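Long-range contacts in ATP-dependent DNA helicase PIF1 (PDB 7OTJ), which couples ATP hydrolysis to 5'-3' translocation on single-stranded DNA, unwinding duplexes and probably resolving G-quadruplexes to keep nuclear and mitochondrial genomes stable: residues 66-75 with 87-98; 191-202 with 480-489. All coordinates share one frame; numbering follows the deposited sequence.

Overall arrangement
Interaction 1 comes first along the chain and closes before interaction 2 opens. Their centres lie about 39 Å apart, on opposite sides of the chain's centre, and their nearest atoms about 16 Å apart. Segment 66-75 starts on edge strand 66-67 of the six-stranded parallel sheet; segment 191-202 follows strand 182-186, the other outermost strand of that sheet, so both contacts draw on the first RecA-like domain. Interaction 2 alone crosses to the second, where segment 480-489 leads into strand 489-492 of the four-stranded sheet. Interaction 1 therefore sets a DNA-touching helix against its own domain, whereas interaction 2 closes the ATPase cleft between the domains.

Interaction 1 (66-75 with 87-98); sequences ITLHSFAGFG and KIKRNKKAFTRW. With nucleotides of chain C.
Trp98 meets Ala72 and Phe71 with different parts of its indole. Its NE1 donates to Ala72 O at 2.7 Å; the acceptor lies near the ring plane, and the N-H reaches a lone pair in the carbonyl plane. Over one indole face comes the edge of Phe71, an edge-to-face pair with 4.9 Å between the Phe71 ring centroid and that of the Trp98 six-membered ring, the planes at 55°. Arg97 crosses the same phenylalanine at a slant, its CD 3.6 Å from Phe71 CD1. The Arg97 chain runs extended to CD, then a bend at chi3 (47°) brings the guanidinium over to the end of helix 68-72. There Phe71 O lies over one guanidinium face, and NH2 gives a weak hydrogen bond to Ser70 O at 3.1 Å.

Helices 68-72 and 92-98 are thus joined nearly at right angles (99°) at the edge of the parallel sheet of the first RecA-like domain, with Phe71 also touching strands 50-54 and 103-107. Gly73, at positive phi, ends the short helix. Beyond it, Ile88 CD1 meets the Phe74 ring obliquely, 3.5 Å from Phe74 CE1, while Ala72 CB sits over the centre of one face of that ring. The fully extended Lys87 places NZ 3.1 Å from Phe74 O, above the carbonyl plane.

The start of the helix faces the DNA backbone: Thr67 OG1, which caps it by accepting from Ser70 N, donates to OP1 of DT5 of chain C at 2.8 Å, and Ser70 OG lies 2.9 Å from OP1 of DT6 of chain C, its hydrogen-bond acceptor.

Interaction 2 (191-202 with 480-489); sequences RQKGDQRFIDML and LSRAVSRAGL. Unlike the reference sequence in segment 191-202: Asp200 (reference Asn). With ALF (tetrafluoroaluminate ion), chain F; ADP (adenosine-5'-diphosphate), chain E; PO4 (phosphate ion), chain Q.
Gln192 and Val484 bring their backbones together, CA to CA 5.0 Å, with CA-H...O contacts from Gln192 CA to Val484 O and from Val484 CA to Arg191 O. Gln192, bent at chi2 (85°), carries its amide back along the partner loop, where NE2 donates to Ala483 O at 3.0 Å.

Arg191 reaches further. Its NH1 binds Ser481 O at 3.1 Å from above the carbonyl plane and sends a nearly straight bond (167°) to ALF F2 at 2.7 Å. Arg482 comes to the same anion from the second domain, with NH1 2.6 Å from ALF F4 and NH2 2.8 Å from ALF F2. Both guanidiniums turn an edge to the aluminium, which lies between ADP O3B and a water, an arrangement that mimics phosphoryl transfer. Two arginines from the two RecA-like domains meeting at the nucleotide are characteristic of superfamily 1 helicases, and probably let the cleft sense the gamma-phosphate.

Farther out, Arg486 grips Asp195 side-on, with NE 2.7 Å from Asp195 OD2 and NH2 bonded to both carboxylate oxygens; the planes are nearly coplanar (29°). Asp195 also caps helix 196-204 through a weak bond from Phe198 N. The Phe198 ring is sandwiched: Leu202 CD1 lies over one face, and Arg486 CG makes a CH-pi contact over the other, 3.6 Å from the ring centroid.

Interaction 1 (66-75 with 87-98)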
loop_
_atom_site.group_PDB
_atom_site.type_symbol
_atom_site.label_atom_id
_atom_site.label_comp_id
_atom_site.label_asym_id
_atom_site.label_seq_id
_atom_site.Cartn_x
_atom_site.Cartn_y
_atom_site.Cartn_z
ATOM N N ILE A 66 6.446 6.394 2.142
ATOM C CA ILE A 66 7.137 5.129 2.323
ATOM C C ILE A 66 6.456 4.403 3.473
ATOM O O ILE A 66 5.644 4.975 4.198
ATOM C CB ILE A 66 8.641 5.318 2.598
ATOM C CG1 ILE A 66 8.843 6.059 3.922
ATOM C CG2 ILE A 66 9.308 6.046 1.435
ATOM C CD1 ILE A 66 10.291 6.341 4.257
ATOM N N THR A 67 6.767 3.123 3.618
ATOM C CA THR A 67 6.124 2.371 4.682
ATOM C C THR A 67 6.545 2.905 6.049
ATOM O O THR A 67 7.578 3.567 6.204
ATOM C CB THR A 67 6.434 0.878 4.571
ATOM O OG1 THR A 67 7.807 0.635 4.913
ATOM C CG2 THR A 67 6.157 0.388 3.157
ATOM N N LEU A 68 5.699 2.638 7.043
ATOM C CA LEU A 68 6.052 2.977 8.414
ATOM C C LEU A 68 7.340 2.275 8.831
ATOM O O LEU A 68 8.221 2.891 9.442
ATOM C CB LEU A 68 4.902 2.616 9.360
ATOM C CG LEU A 68 5.024 3.038 10.828
ATOM C CD1 LEU A 68 5.317 4.528 10.933
ATOM C CD2 LEU A 68 3.757 2.687 11.590
ATOM N N HIS A 69 7.464 0.982 8.511
ATOM C CA HIS A 69 8.672 0.244 8.871
ATOM C C HIS A 69 9.907 0.847 8.212
ATOM O O HIS A 69 10.951 1.000 8.857
ATOM C CB HIS A 69 8.531 -1.228 8.487
ATOM C CG HIS A 69 7.476 -1.955 9.262
ATOM N ND1 HIS A 69 6.136 -1.882 8.944
ATOM C CD2 HIS A 69 7.565 -2.770 10.340
ATOM C CE1 HIS A 69 5.445 -2.620 9.793
ATOM N NE2 HIS A 69 6.288 -3.168 10.652
ATOM N N SER A 70 9.801 1.207 6.931
ATOM C CA SER A 70 10.951 1.767 6.229
ATOM C C SER A 70 11.365 3.107 6.826
ATOM O O SER A 70 12.563 3.403 6.928
ATOM C CB SER A 70 10.628 1.924 4.746
ATOM O OG SER A 70 11.800 2.124 3.984
ATOM N N PHE A 71 10.389 3.922 7.241
ATOM C CA PHE A 71 10.713 5.215 7.836
ATOM C C PHE A 71 11.494 5.047 9.128
ATOM O O PHE A 71 12.409 5.827 9.414
ATOM C CB PHE A 71 9.439 6.017 8.109
ATOM C CG PHE A 71 9.631 7.118 9.119
ATOM C CD1 PHE A 71 10.191 8.333 8.743
ATOM C CD2 PHE A 71 9.268 6.940 10.446
ATOM C CE1 PHE A 71 10.380 9.343 9.667
ATOM C CE2 PHE A 71 9.459 7.956 11.379
ATOM C CZ PHE A 71 10.009 9.154 10.985
ATOM N N ALA A 72 11.152 4.028 9.913
ATOM C CA ALA A 72 11.736 3.880 11.240
ATOM C C ALA A 72 13.201 3.478 11.163
ATOM O O ALA A 72 14.020 3.951 11.959
ATOM C CB ALA A 72 10.940 2.859 12.050
ATOM N N GLY A 73 13.553 2.613 10.218
ATOM C CA GLY A 73 14.838 1.951 10.261
ATOM C C GLY A 73 14.815 0.632 10.992
ATOM O O GLY A 73 15.881 0.080 11.272
ATOM N N PHE A 74 13.623 0.097 11.265
ATOM C CA PHE A 74 13.455 -1.089 12.097
ATOM C C PHE A 74 13.919 -2.351 11.402
ATOM O O PHE A 74 14.255 -3.336 12.067
ATOM C CB PHE A 74 11.973 -1.308 12.393
ATOM C CG PHE A 74 11.464 -0.566 13.554
ATOM C CD1 PHE A 74 12.328 0.058 14.420
ATOM C CD2 PHE A 74 10.105 -0.512 13.792
ATOM C CE1 PHE A 74 11.845 0.743 15.496
ATOM C CE2 PHE A 74 9.618 0.161 14.867
ATOM C CZ PHE A 74 10.483 0.795 15.722
ATOM N N GLY A 75 13.868 -2.363 10.079
ATOM C CA GLY A 75 13.739 -3.628 9.401
ATOM C C GLY A 75 12.313 -4.036 9.692
ATOM O O GLY A 75 11.383 -3.275 9.411
ATOM N N LYS A 87 20.140 -0.345 16.409
ATOM C CA LYS A 87 20.112 -0.539 14.962
ATOM C C LYS A 87 19.829 0.773 14.243
ATOM O O LYS A 87 20.494 1.110 13.257
ATOM C CB LYS A 87 19.070 -1.593 14.585
ATOM C CG LYS A 87 18.987 -1.864 13.090
ATOM C CD LYS A 87 17.936 -2.913 12.777
ATOM C CE LYS A 87 17.914 -3.237 11.292
ATOM N NZ LYS A 87 16.951 -4.322 10.969
ATOM N N ILE A 88 18.830 1.521 14.714
ATOM C CA ILE A 88 18.494 2.791 14.082
ATOM C C ILE A 88 19.635 3.785 14.224
ATOM O O ILE A 88 19.877 4.596 13.321
ATOM C CB ILE A 88 17.176 3.328 14.666
ATOM C CG1 ILE A 88 16.038 2.369 14.305
ATOM C CG2 ILE A 88 16.890 4.738 14.162
ATOM C CD1 ILE A 88 14.715 2.707 14.931
ATOM N N LYS A 89 20.377 3.726 15.333
ATOM C CA LYS A 89 21.491 4.651 15.508
ATOM C C LYS A 89 22.651 4.329 14.573
ATOM O O LYS A 89 23.444 5.221 14.244
ATOM C CB LYS A 89 21.966 4.639 16.963
ATOM C CG LYS A 89 21.060 5.413 17.908
ATOM C CD LYS A 89 21.612 5.454 19.322
ATOM C CE LYS A 89 20.699 6.240 20.249
ATOM N NZ LYS A 89 21.232 6.316 21.640
ATOM N N ARG A 90 22.770 3.071 14.135
ATOM C CA ARG A 90 23.792 2.723 13.149
ATOM C C ARG A 90 23.437 3.247 11.763
ATOM O O ARG A 90 24.335 3.583 10.981
ATOM C CB ARG A 90 24.009 1.210 13.114
ATOM C CG ARG A 90 24.661 0.625 14.367
ATOM C CD ARG A 90 25.063 -0.830 14.144
ATOM N NE ARG A 90 23.936 -1.672 13.754
ATOM C CZ ARG A 90 23.235 -2.425 14.591
ATOM N NH1 ARG A 90 23.515 -2.465 15.886
ATOM N NH2 ARG A 90 22.237 -3.165 14.119
ATOM N N ASN A 91 22.150 3.271 11.423
ATOM C CA ASN A 91 21.661 3.857 10.176
ATOM C C ASN A 91 21.618 5.369 10.366
ATOM O O ASN A 91 20.606 5.938 10.784
ATOM C CB ASN A 91 20.286 3.295 9.828
ATOM C CG ASN A 91 19.801 3.716 8.448
ATOM O OD1 ASN A 91 20.371 4.606 7.815
ATOM N ND2 ASN A 91 18.733 3.079 7.982
ATOM N N LYS A 92 22.736 6.031 10.063
ATOM C CA LYS A 92 22.808 7.472 10.272
ATOM C C LYS A 92 21.847 8.238 9.373
ATOM O O LYS A 92 21.502 9.382 9.688
ATOM C CB LYS A 92 24.240 7.963 10.077
ATOM C CG LYS A 92 25.116 7.711 11.295
ATOM C CD LYS A 92 24.456 8.265 12.555
ATOM C CE LYS A 92 25.380 8.193 13.771
ATOM N NZ LYS A 92 26.560 9.096 13.661
ATOM N N LYS A 93 21.377 7.626 8.287
ATOM C CA LYS A 93 20.347 8.274 7.487
ATOM C C LYS A 93 19.005 8.250 8.210
ATOM O O LYS A 93 18.306 9.269 8.267
ATOM C CB LYS A 93 20.249 7.591 6.121
ATOM C CG LYS A 93 18.970 7.888 5.350
ATOM C CD LYS A 93 18.858 7.012 4.104
ATOM C CE LYS A 93 18.856 5.524 4.448
ATOM N NZ LYS A 93 17.750 5.139 5.372
ATOM N N ALA A 94 18.653 7.109 8.811
ATOM C CA ALA A 94 17.400 7.017 9.553
ATOM C C ALA A 94 17.487 7.727 10.895
ATOM O O ALA A 94 16.509 8.336 11.342
ATOM C CB ALA A 94 17.016 5.551 9.763
ATOM N N PHE A 95 18.649 7.676 11.547
ATOM C CA PHE A 95 18.790 8.376 12.815
ATOM C C PHE A 95 18.627 9.876 12.627
ATOM O O PHE A 95 17.961 10.540 13.431
ATOM C CB PHE A 95 20.140 8.052 13.450
ATOM C CG PHE A 95 20.392 8.790 14.733
ATOM C CD1 PHE A 95 19.569 8.598 15.832
ATOM C CD2 PHE A 95 21.454 9.669 14.842
ATOM C CE1 PHE A 95 19.802 9.273 17.014
ATOM C CE2 PHE A 95 21.693 10.345 16.021
ATOM C CZ PHE A 95 20.866 10.147 17.109
ATOM N N THR A 96 19.204 10.428 11.556
ATOM C CA THR A 96 19.018 11.848 11.281
ATOM C C THR A 96 17.552 12.161 11.008
ATOM O O THR A 96 17.012 13.150 11.520
ATOM C CB THR A 96 19.894 12.276 10.097
ATOM O OG1 THR A 96 21.278 12.108 10.436
ATOM C CG2 THR A 96 19.649 13.731 9.743
ATOM N N ARG A 97 16.881 11.292 10.245
ATOM C CA ARG A 97 15.480 11.510 9.903
ATOM C C ARG A 97 14.599 11.498 11.144
ATOM O O ARG A 97 13.640 12.272 11.241
ATOM C CB ARG A 97 15.028 10.449 8.900
ATOM C CG ARG A 97 13.611 10.626 8.399
ATOM C CD ARG A 97 13.302 9.601 7.343
ATOM N NE ARG A 97 13.728 8.277 7.773
ATOM C CZ ARG A 97 13.730 7.204 6.997
ATOM N NH1 ARG A 97 13.319 7.260 5.740
ATOM N NH2 ARG A 97 14.160 6.047 7.495
ATOM N N TRP A 98 14.915 10.632 12.111
ATOM C CA TRP A 98 14.168 10.615 13.363
ATOM C C TRP A 98 14.303 11.933 14.121
ATOM O O TRP A 98 13.380 12.333 14.839
ATOM C CB TRP A 98 14.632 9.456 14.244
ATOM C CG TRP A 98 13.855 8.195 14.068
ATOM C CD1 TRP A 98 14.300 7.026 13.521
ATOM C CD2 TRP A 98 12.495 7.967 14.449
ATOM N NE1 TRP A 98 13.299 6.081 13.537
ATOM C CE2 TRP A 98 12.181 6.635 14.101
ATOM C CE3 TRP A 98 11.511 8.758 15.048
ATOM C CZ2 TRP A 98 10.925 6.080 14.336
ATOM C CZ3 TRP A 98 10.268 8.206 15.275
ATOM C CH2 TRP A 98 9.984 6.881 14.919
ATOM P P DT C 4 3.708 -4.861 2.298
ATOM O OP1 DT C 4 3.636 -3.556 1.598
ATOM O OP2 DT C 4 4.095 -6.089 1.571
ATOM O "O5'" DT C 4 4.692 -4.653 3.543
ATOM C "C5'" DT C 4 4.543 -3.502 4.354
ATOM C "C4'" DT C 4 5.406 -3.582 5.599
ATOM O "O4'" DT C 4 4.909 -4.609 6.482
ATOM C "C3'" DT C 4 6.852 -3.954 5.351
ATOM O "O3'" DT C 4 7.572 -2.801 4.997
ATOM C "C2'" DT C 4 7.275 -4.488 6.718
ATOM C "C1'" DT C 4 5.990 -5.156 7.220
ATOM N N1 DT C 4 5.982 -6.656 7.070
ATOM C C2 DT C 4 6.038 -7.432 8.199
ATOM O O2 DT C 4 6.089 -6.969 9.321
ATOM N N3 DT C 4 6.030 -8.782 7.972
ATOM C C4 DT C 4 5.976 -9.425 6.753
ATOM O O4 DT C 4 5.977 -10.645 6.658
ATOM C C5 DT C 4 5.918 -8.560 5.601
ATOM C C7 DT C 4 5.852 -9.151 4.224
ATOM C C6 DT C 4 5.923 -7.229 5.808
ATOM P P DT C 5 8.800 -2.877 3.967
ATOM O OP1 DT C 5 9.186 -1.468 3.708
ATOM O OP2 DT C 5 8.444 -3.763 2.832
ATOM O "O5'" DT C 5 9.982 -3.519 4.831
ATOM C "C5'" DT C 5 10.610 -2.743 5.848
ATOM C "C4'" DT C 5 12.124 -2.876 5.784
ATOM O "O4'" DT C 5 12.511 -4.195 6.243
ATOM C "C3'" DT C 5 12.733 -2.709 4.395
ATOM O "O3'" DT C 5 13.973 -2.004 4.480
ATOM C "C2'" DT C 5 12.930 -4.151 3.918
ATOM C "C1'" DT C 5 13.175 -4.907 5.218
ATOM N N1 DT C 5 12.641 -6.290 5.212
ATOM C C2 DT C 5 13.482 -7.343 5.491
ATOM O O2 DT C 5 14.665 -7.209 5.738
ATOM N N3 DT C 5 12.885 -8.575 5.469
ATOM C C4 DT C 5 11.554 -8.853 5.204
ATOM O O4 DT C 5 11.110 -9.995 5.208
ATOM C C5 DT C 5 10.727 -7.705 4.926
ATOM C C7 DT C 5 9.266 -7.883 4.625
ATOM C C6 DT C 5 11.304 -6.493 4.949
ATOM P P DT C 6 14.148 -0.566 3.775
ATOM O OP1 DT C 6 13.984 0.461 4.824
ATOM O OP2 DT C 6 13.285 -0.512 2.574
ATOM O "O5'" DT C 6 15.676 -0.559 3.292
#

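Interaction 2 (191-202 with 480-489)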
loop_
_atom_site.group_PDB
_atom_site.type_symbol
_atom_site.label_atom_id
_atom_site.label_comp_id
_atom_site.label_asym_id
_atom_site.label_seq_id
_atom_site.Cartn_x
_atom_site.Cartn_y
_atom_site.Cartn_z
ATOM N N ARG A 191 -16.200 8.182 -3.405
ATOM C CA ARG A 191 -15.852 7.161 -4.394
ATOM C C ARG A 191 -17.087 6.592 -5.096
ATOM O O ARG A 191 -17.067 6.364 -6.312
ATOM C CB ARG A 191 -15.041 6.042 -3.737
ATOM C CG ARG A 191 -14.617 4.961 -4.714
ATOM C CD ARG A 191 -13.730 3.911 -4.071
ATOM N NE ARG A 191 -12.463 4.454 -3.583
ATOM C CZ ARG A 191 -12.000 4.284 -2.352
ATOM N NH1 ARG A 191 -12.676 3.596 -1.446
ATOM N NH2 ARG A 191 -10.824 4.806 -2.023
ATOM N N GLN A 192 -18.165 6.341 -4.355
ATOM C CA GLN A 192 -19.388 5.799 -4.938
ATOM C C GLN A 192 -20.531 6.814 -4.924
ATOM O O GLN A 192 -21.705 6.432 -4.955
ATOM C CB GLN A 192 -19.804 4.515 -4.211
ATOM C CG GLN A 192 -18.732 3.423 -4.144
ATOM C CD GLN A 192 -17.764 3.595 -2.978
ATOM O OE1 GLN A 192 -17.901 4.515 -2.174
ATOM N NE2 GLN A 192 -16.781 2.707 -2.885
ATOM N N LYS A 193 -20.200 8.112 -4.935
ATOM C CA LYS A 193 -21.190 9.151 -4.649
ATOM C C LYS A 193 -22.388 9.087 -5.590
ATOM O O LYS A 193 -23.496 9.491 -5.213
ATOM C CB LYS A 193 -20.539 10.531 -4.726
ATOM C CG LYS A 193 -21.420 11.665 -4.213
ATOM C CD LYS A 193 -20.650 12.973 -4.146
ATOM C CE LYS A 193 -21.464 14.058 -3.461
ATOM N NZ LYS A 193 -21.809 13.682 -2.062
ATOM N N GLY A 194 -22.199 8.566 -6.803
ATOM C CA GLY A 194 -23.278 8.564 -7.776
ATOM C C GLY A 194 -24.409 7.606 -7.456
ATOM O O GLY A 194 -25.509 7.759 -7.993
ATOM N N ASP A 195 -24.171 6.623 -6.593
ATOM C CA ASP A 195 -25.101 5.512 -6.399
ATOM C C ASP A 195 -25.384 5.373 -4.909
ATOM O O ASP A 195 -24.641 4.696 -4.193
ATOM C CB ASP A 195 -24.521 4.230 -6.978
ATOM C CG ASP A 195 -25.481 3.067 -6.906
ATOM O OD1 ASP A 195 -26.613 3.227 -6.393
ATOM O OD2 ASP A 195 -25.090 1.981 -7.375
ATOM N N GLN A 196 -26.477 5.986 -4.455
ATOM C CA GLN A 196 -26.735 6.034 -3.020
ATOM C C GLN A 196 -27.013 4.646 -2.461
ATOM O O GLN A 196 -26.574 4.325 -1.349
ATOM C CB GLN A 196 -27.896 6.978 -2.719
ATOM C CG GLN A 196 -28.228 7.067 -1.237
ATOM C CD GLN A 196 -27.043 7.505 -0.383
ATOM O OE1 GLN A 196 -26.281 8.391 -0.765
ATOM N NE2 GLN A 196 -26.887 6.881 0.780
ATOM N N ARG A 197 -27.712 3.802 -3.228
ATOM C CA ARG A 197 -27.967 2.435 -2.790
ATOM C C ARG A 197 -26.664 1.679 -2.588
ATOM O O ARG A 197 -26.504 0.959 -1.597
ATOM C CB ARG A 197 -28.849 1.718 -3.816
ATOM C CG ARG A 197 -29.016 0.227 -3.573
ATOM C CD ARG A 197 -29.718 -0.021 -2.259
ATOM N NE ARG A 197 -29.772 -1.434 -1.900
ATOM C CZ ARG A 197 -30.046 -1.880 -0.680
ATOM N NH1 ARG A 197 -30.243 -1.050 0.332
ATOM N NH2 ARG A 197 -30.125 -3.192 -0.470
ATOM N N PHE A 198 -25.720 1.839 -3.518
ATOM C CA PHE A 198 -24.408 1.222 -3.362
ATOM C C PHE A 198 -23.750 1.669 -2.061
ATOM O O PHE A 198 -23.174 0.849 -1.334
ATOM C CB PHE A 198 -23.526 1.564 -4.566
ATOM C CG PHE A 198 -22.276 0.735 -4.668
ATOM C CD1 PHE A 198 -22.174 -0.484 -4.017
ATOM C CD2 PHE A 198 -21.195 1.178 -5.414
ATOM C CE1 PHE A 198 -21.023 -1.247 -4.110
ATOM C CE2 PHE A 198 -20.037 0.420 -5.508
ATOM C CZ PHE A 198 -19.952 -0.792 -4.856
ATOM N N ILE A 199 -23.842 2.963 -1.742
ATOM C CA ILE A 199 -23.272 3.480 -0.499
ATOM C C ILE A 199 -23.955 2.845 0.708
ATOM O O ILE A 199 -23.290 2.457 1.680
ATOM C CB ILE A 199 -23.357 5.020 -0.474
ATOM C CG1 ILE A 199 -22.501 5.617 -1.589
ATOM C CG2 ILE A 199 -22.906 5.575 0.872
ATOM C CD1 ILE A 199 -22.603 7.120 -1.683
ATOM N N ASP A 200 -25.284 2.716 0.665
ATOM C CA ASP A 200 -25.989 2.058 1.764
ATOM C C ASP A 200 -25.523 0.616 1.936
ATOM O O ASP A 200 -25.318 0.154 3.065
ATOM C CB ASP A 200 -27.502 2.080 1.526
ATOM C CG ASP A 200 -28.070 3.487 1.422
ATOM O OD1 ASP A 200 -27.471 4.426 1.994
ATOM O OD2 ASP A 200 -29.131 3.654 0.778
ATOM N N MET A 201 -25.325 -0.098 0.824
ATOM C CA MET A 201 -24.901 -1.495 0.887
ATOM C C MET A 201 -23.511 -1.615 1.497
ATOM O O MET A 201 -23.267 -2.467 2.358
ATOM C CB MET A 201 -24.923 -2.114 -0.513
ATOM C CG MET A 201 -26.306 -2.305 -1.110
ATOM S SD MET A 201 -26.233 -2.470 -2.912
ATOM C CE MET A 201 -25.087 -3.838 -3.097
ATOM N N LEU A 202 -22.578 -0.800 1.015
ATOM C CA LEU A 202 -21.231 -0.778 1.575
ATOM C C LEU A 202 -21.231 -0.426 3.059
ATOM O O LEU A 202 -20.479 -1.021 3.838
ATOM C CB LEU A 202 -20.366 0.205 0.795
ATOM C CG LEU A 202 -19.984 -0.275 -0.598
ATOM C CD1 LEU A 202 -19.269 0.823 -1.363
ATOM C CD2 LEU A 202 -19.119 -1.519 -0.475
ATOM N N LEU A 480 -15.052 -4.898 -1.487
ATOM C CA LEU A 480 -16.204 -4.370 -2.198
ATOM C C LEU A 480 -16.195 -2.847 -2.289
ATOM O O LEU A 480 -16.779 -2.300 -3.230
ATOM C CB LEU A 480 -17.488 -4.867 -1.527
ATOM C CG LEU A 480 -17.594 -6.400 -1.466
ATOM C CD1 LEU A 480 -18.855 -6.871 -0.759
ATOM C CD2 LEU A 480 -17.499 -6.997 -2.866
ATOM N N SER A 481 -15.507 -2.153 -1.384
ATOM C CA SER A 481 -15.519 -0.694 -1.384
ATOM C C SER A 481 -14.456 -0.082 -2.287
ATOM O O SER A 481 -14.383 1.147 -2.386
ATOM C CB SER A 481 -15.353 -0.158 0.041
ATOM O OG SER A 481 -14.217 -0.717 0.668
ATOM N N ARG A 482 -13.636 -0.904 -2.947
ATOM C CA ARG A 482 -12.704 -0.383 -3.941
ATOM C C ARG A 482 -13.412 0.130 -5.184
ATOM O O ARG A 482 -12.852 0.965 -5.902
ATOM C CB ARG A 482 -11.700 -1.462 -4.356
ATOM C CG ARG A 482 -10.886 -2.071 -3.221
ATOM C CD ARG A 482 -10.162 -1.014 -2.431
ATOM N NE ARG A 482 -10.923 -0.562 -1.271
ATOM C CZ ARG A 482 -10.681 0.568 -0.622
ATOM N NH1 ARG A 482 -9.729 1.398 -1.014
ATOM N NH2 ARG A 482 -11.420 0.878 0.439
ATOM N N ALA A 483 -14.624 -0.348 -5.452
ATOM C CA ALA A 483 -15.304 -0.050 -6.705
ATOM C C ALA A 483 -15.886 1.356 -6.715
ATOM O O ALA A 483 -16.428 1.834 -5.713
ATOM C CB ALA A 483 -16.416 -1.068 -6.966
ATOM N N VAL A 484 -15.757 2.021 -7.862
ATOM C CA VAL A 484 -16.438 3.293 -8.075
ATOM C C VAL A 484 -17.946 3.082 -8.175
ATOM O O VAL A 484 -18.733 3.817 -7.567
ATOM C CB VAL A 484 -15.871 3.984 -9.329
ATOM C CG1 VAL A 484 -16.722 5.186 -9.732
ATOM C CG2 VAL A 484 -14.428 4.399 -9.086
ATOM N N SER A 485 -18.377 2.076 -8.931
ATOM C CA SER A 485 -19.798 1.865 -9.167
ATOM C C SER A 485 -20.097 0.378 -9.256
ATOM O O SER A 485 -19.215 -0.443 -9.518
ATOM C CB SER A 485 -20.264 2.552 -10.447
ATOM O OG SER A 485 -19.674 1.922 -11.567
ATOM N N ARG A 486 -21.369 0.038 -9.045
ATOM C CA ARG A 486 -21.774 -1.352 -9.208
ATOM C C ARG A 486 -21.668 -1.800 -10.659
ATOM O O ARG A 486 -21.376 -2.972 -10.920
ATOM C CB ARG A 486 -23.198 -1.555 -8.704
ATOM C CG ARG A 486 -23.312 -1.578 -7.192
ATOM C CD ARG A 486 -24.741 -1.820 -6.766
ATOM N NE ARG A 486 -25.573 -0.649 -6.998
ATOM C CZ ARG A 486 -26.877 -0.598 -6.766
ATOM N NH1 ARG A 486 -27.559 -1.674 -6.402
ATOM N NH2 ARG A 486 -27.512 0.564 -6.890
ATOM N N ALA A 487 -21.868 -0.888 -11.613
ATOM C CA ALA A 487 -21.771 -1.273 -13.019
ATOM C C ALA A 487 -20.360 -1.703 -13.395
ATOM O O ALA A 487 -20.182 -2.443 -14.368
ATOM C CB ALA A 487 -22.229 -0.134 -13.926
ATOM N N GLY A 488 -19.345 -1.238 -12.666
ATOM C CA GLY A 488 -18.006 -1.713 -12.950
ATOM C C GLY A 488 -17.487 -2.673 -11.901
ATOM O O GLY A 488 -16.276 -2.836 -11.751
ATOM N N LEU A 489 -18.393 -3.362 -11.212
ATOM C CA LEU A 489 -18.023 -4.304 -10.163
ATOM C C LEU A 489 -18.712 -5.639 -10.394
ATOM O O LEU A 489 -19.931 -5.688 -10.575
ATOM C CB LEU A 489 -18.405 -3.763 -8.780
ATOM C CG LEU A 489 -18.432 -4.776 -7.633
ATOM C CD1 LEU A 489 -17.030 -5.250 -7.296
ATOM C CD2 LEU A 489 -19.107 -4.174 -6.420
HETATM AL AL ALF F . -9.861 4.112 1.558
HETATM F F1 ALF F . -8.263 4.641 2.138
HETATM F F2 ALF F . -11.460 3.584 0.959
HETATM F F3 ALF F . -10.524 4.506 3.168
HETATM F F4 ALF F . -9.229 3.789 -0.081
HETATM P PB ADP E . -10.190 7.381 1.308
HETATM O O1B ADP E . -10.987 7.860 2.507
HETATM O O2B ADP E . -8.690 7.540 1.426
HETATM O O3B ADP E . -10.636 6.046 0.768
HETATM P PA ADP E . -9.681 8.688 -1.175
HETATM O O1A ADP E . -8.805 9.864 -0.825
HETATM O O2A ADP E . -9.069 7.430 -1.737
HETATM O O3A ADP E . -10.607 8.379 0.112
HETATM O "O5'" ADP E . -10.814 9.166 -2.206
HETATM C "C5'" ADP E . -11.462 8.218 -3.045
HETATM C "C4'" ADP E . -11.996 8.941 -4.265
HETATM O "O4'" ADP E . -12.775 10.063 -3.853
HETATM C "C3'" ADP E . -10.850 9.469 -5.108
HETATM O "O3'" ADP E . -10.990 8.969 -6.437
HETATM C "C2'" ADP E . -11.002 10.976 -5.117
HETATM O "O2'" ADP E . -10.805 11.497 -6.435
HETATM C "C1'" ADP E . -12.424 11.207 -4.632
HETATM N N9 ADP E . -12.492 12.409 -3.775
HETATM C C8 ADP E . -11.884 12.555 -2.585
HETATM N N7 ADP E . -12.152 13.774 -2.053
HETATM C C5 ADP E . -12.943 14.429 -2.918
HETATM C C6 ADP E . -13.597 15.758 -2.977
HETATM N N6 ADP E . -13.443 16.658 -1.974
HETATM N N1 ADP E . -14.345 16.044 -4.068
HETATM C C2 ADP E . -14.503 15.157 -5.069
HETATM N N3 ADP E . -13.943 13.937 -5.080
HETATM C C4 ADP E . -13.165 13.523 -4.054
HETATM P P PO4 Q . -30.704 0.250 -8.828
HETATM O O1 PO4 Q . -30.242 0.819 -7.504
HETATM O O2 PO4 Q . -29.596 -0.544 -9.481
HETATM O O3 PO4 Q . -31.158 1.367 -9.741
HETATM O O4 PO4 Q . -31.864 -0.679 -8.585
HETATM O O HOH W 1 -9.010 2.019 2.433
#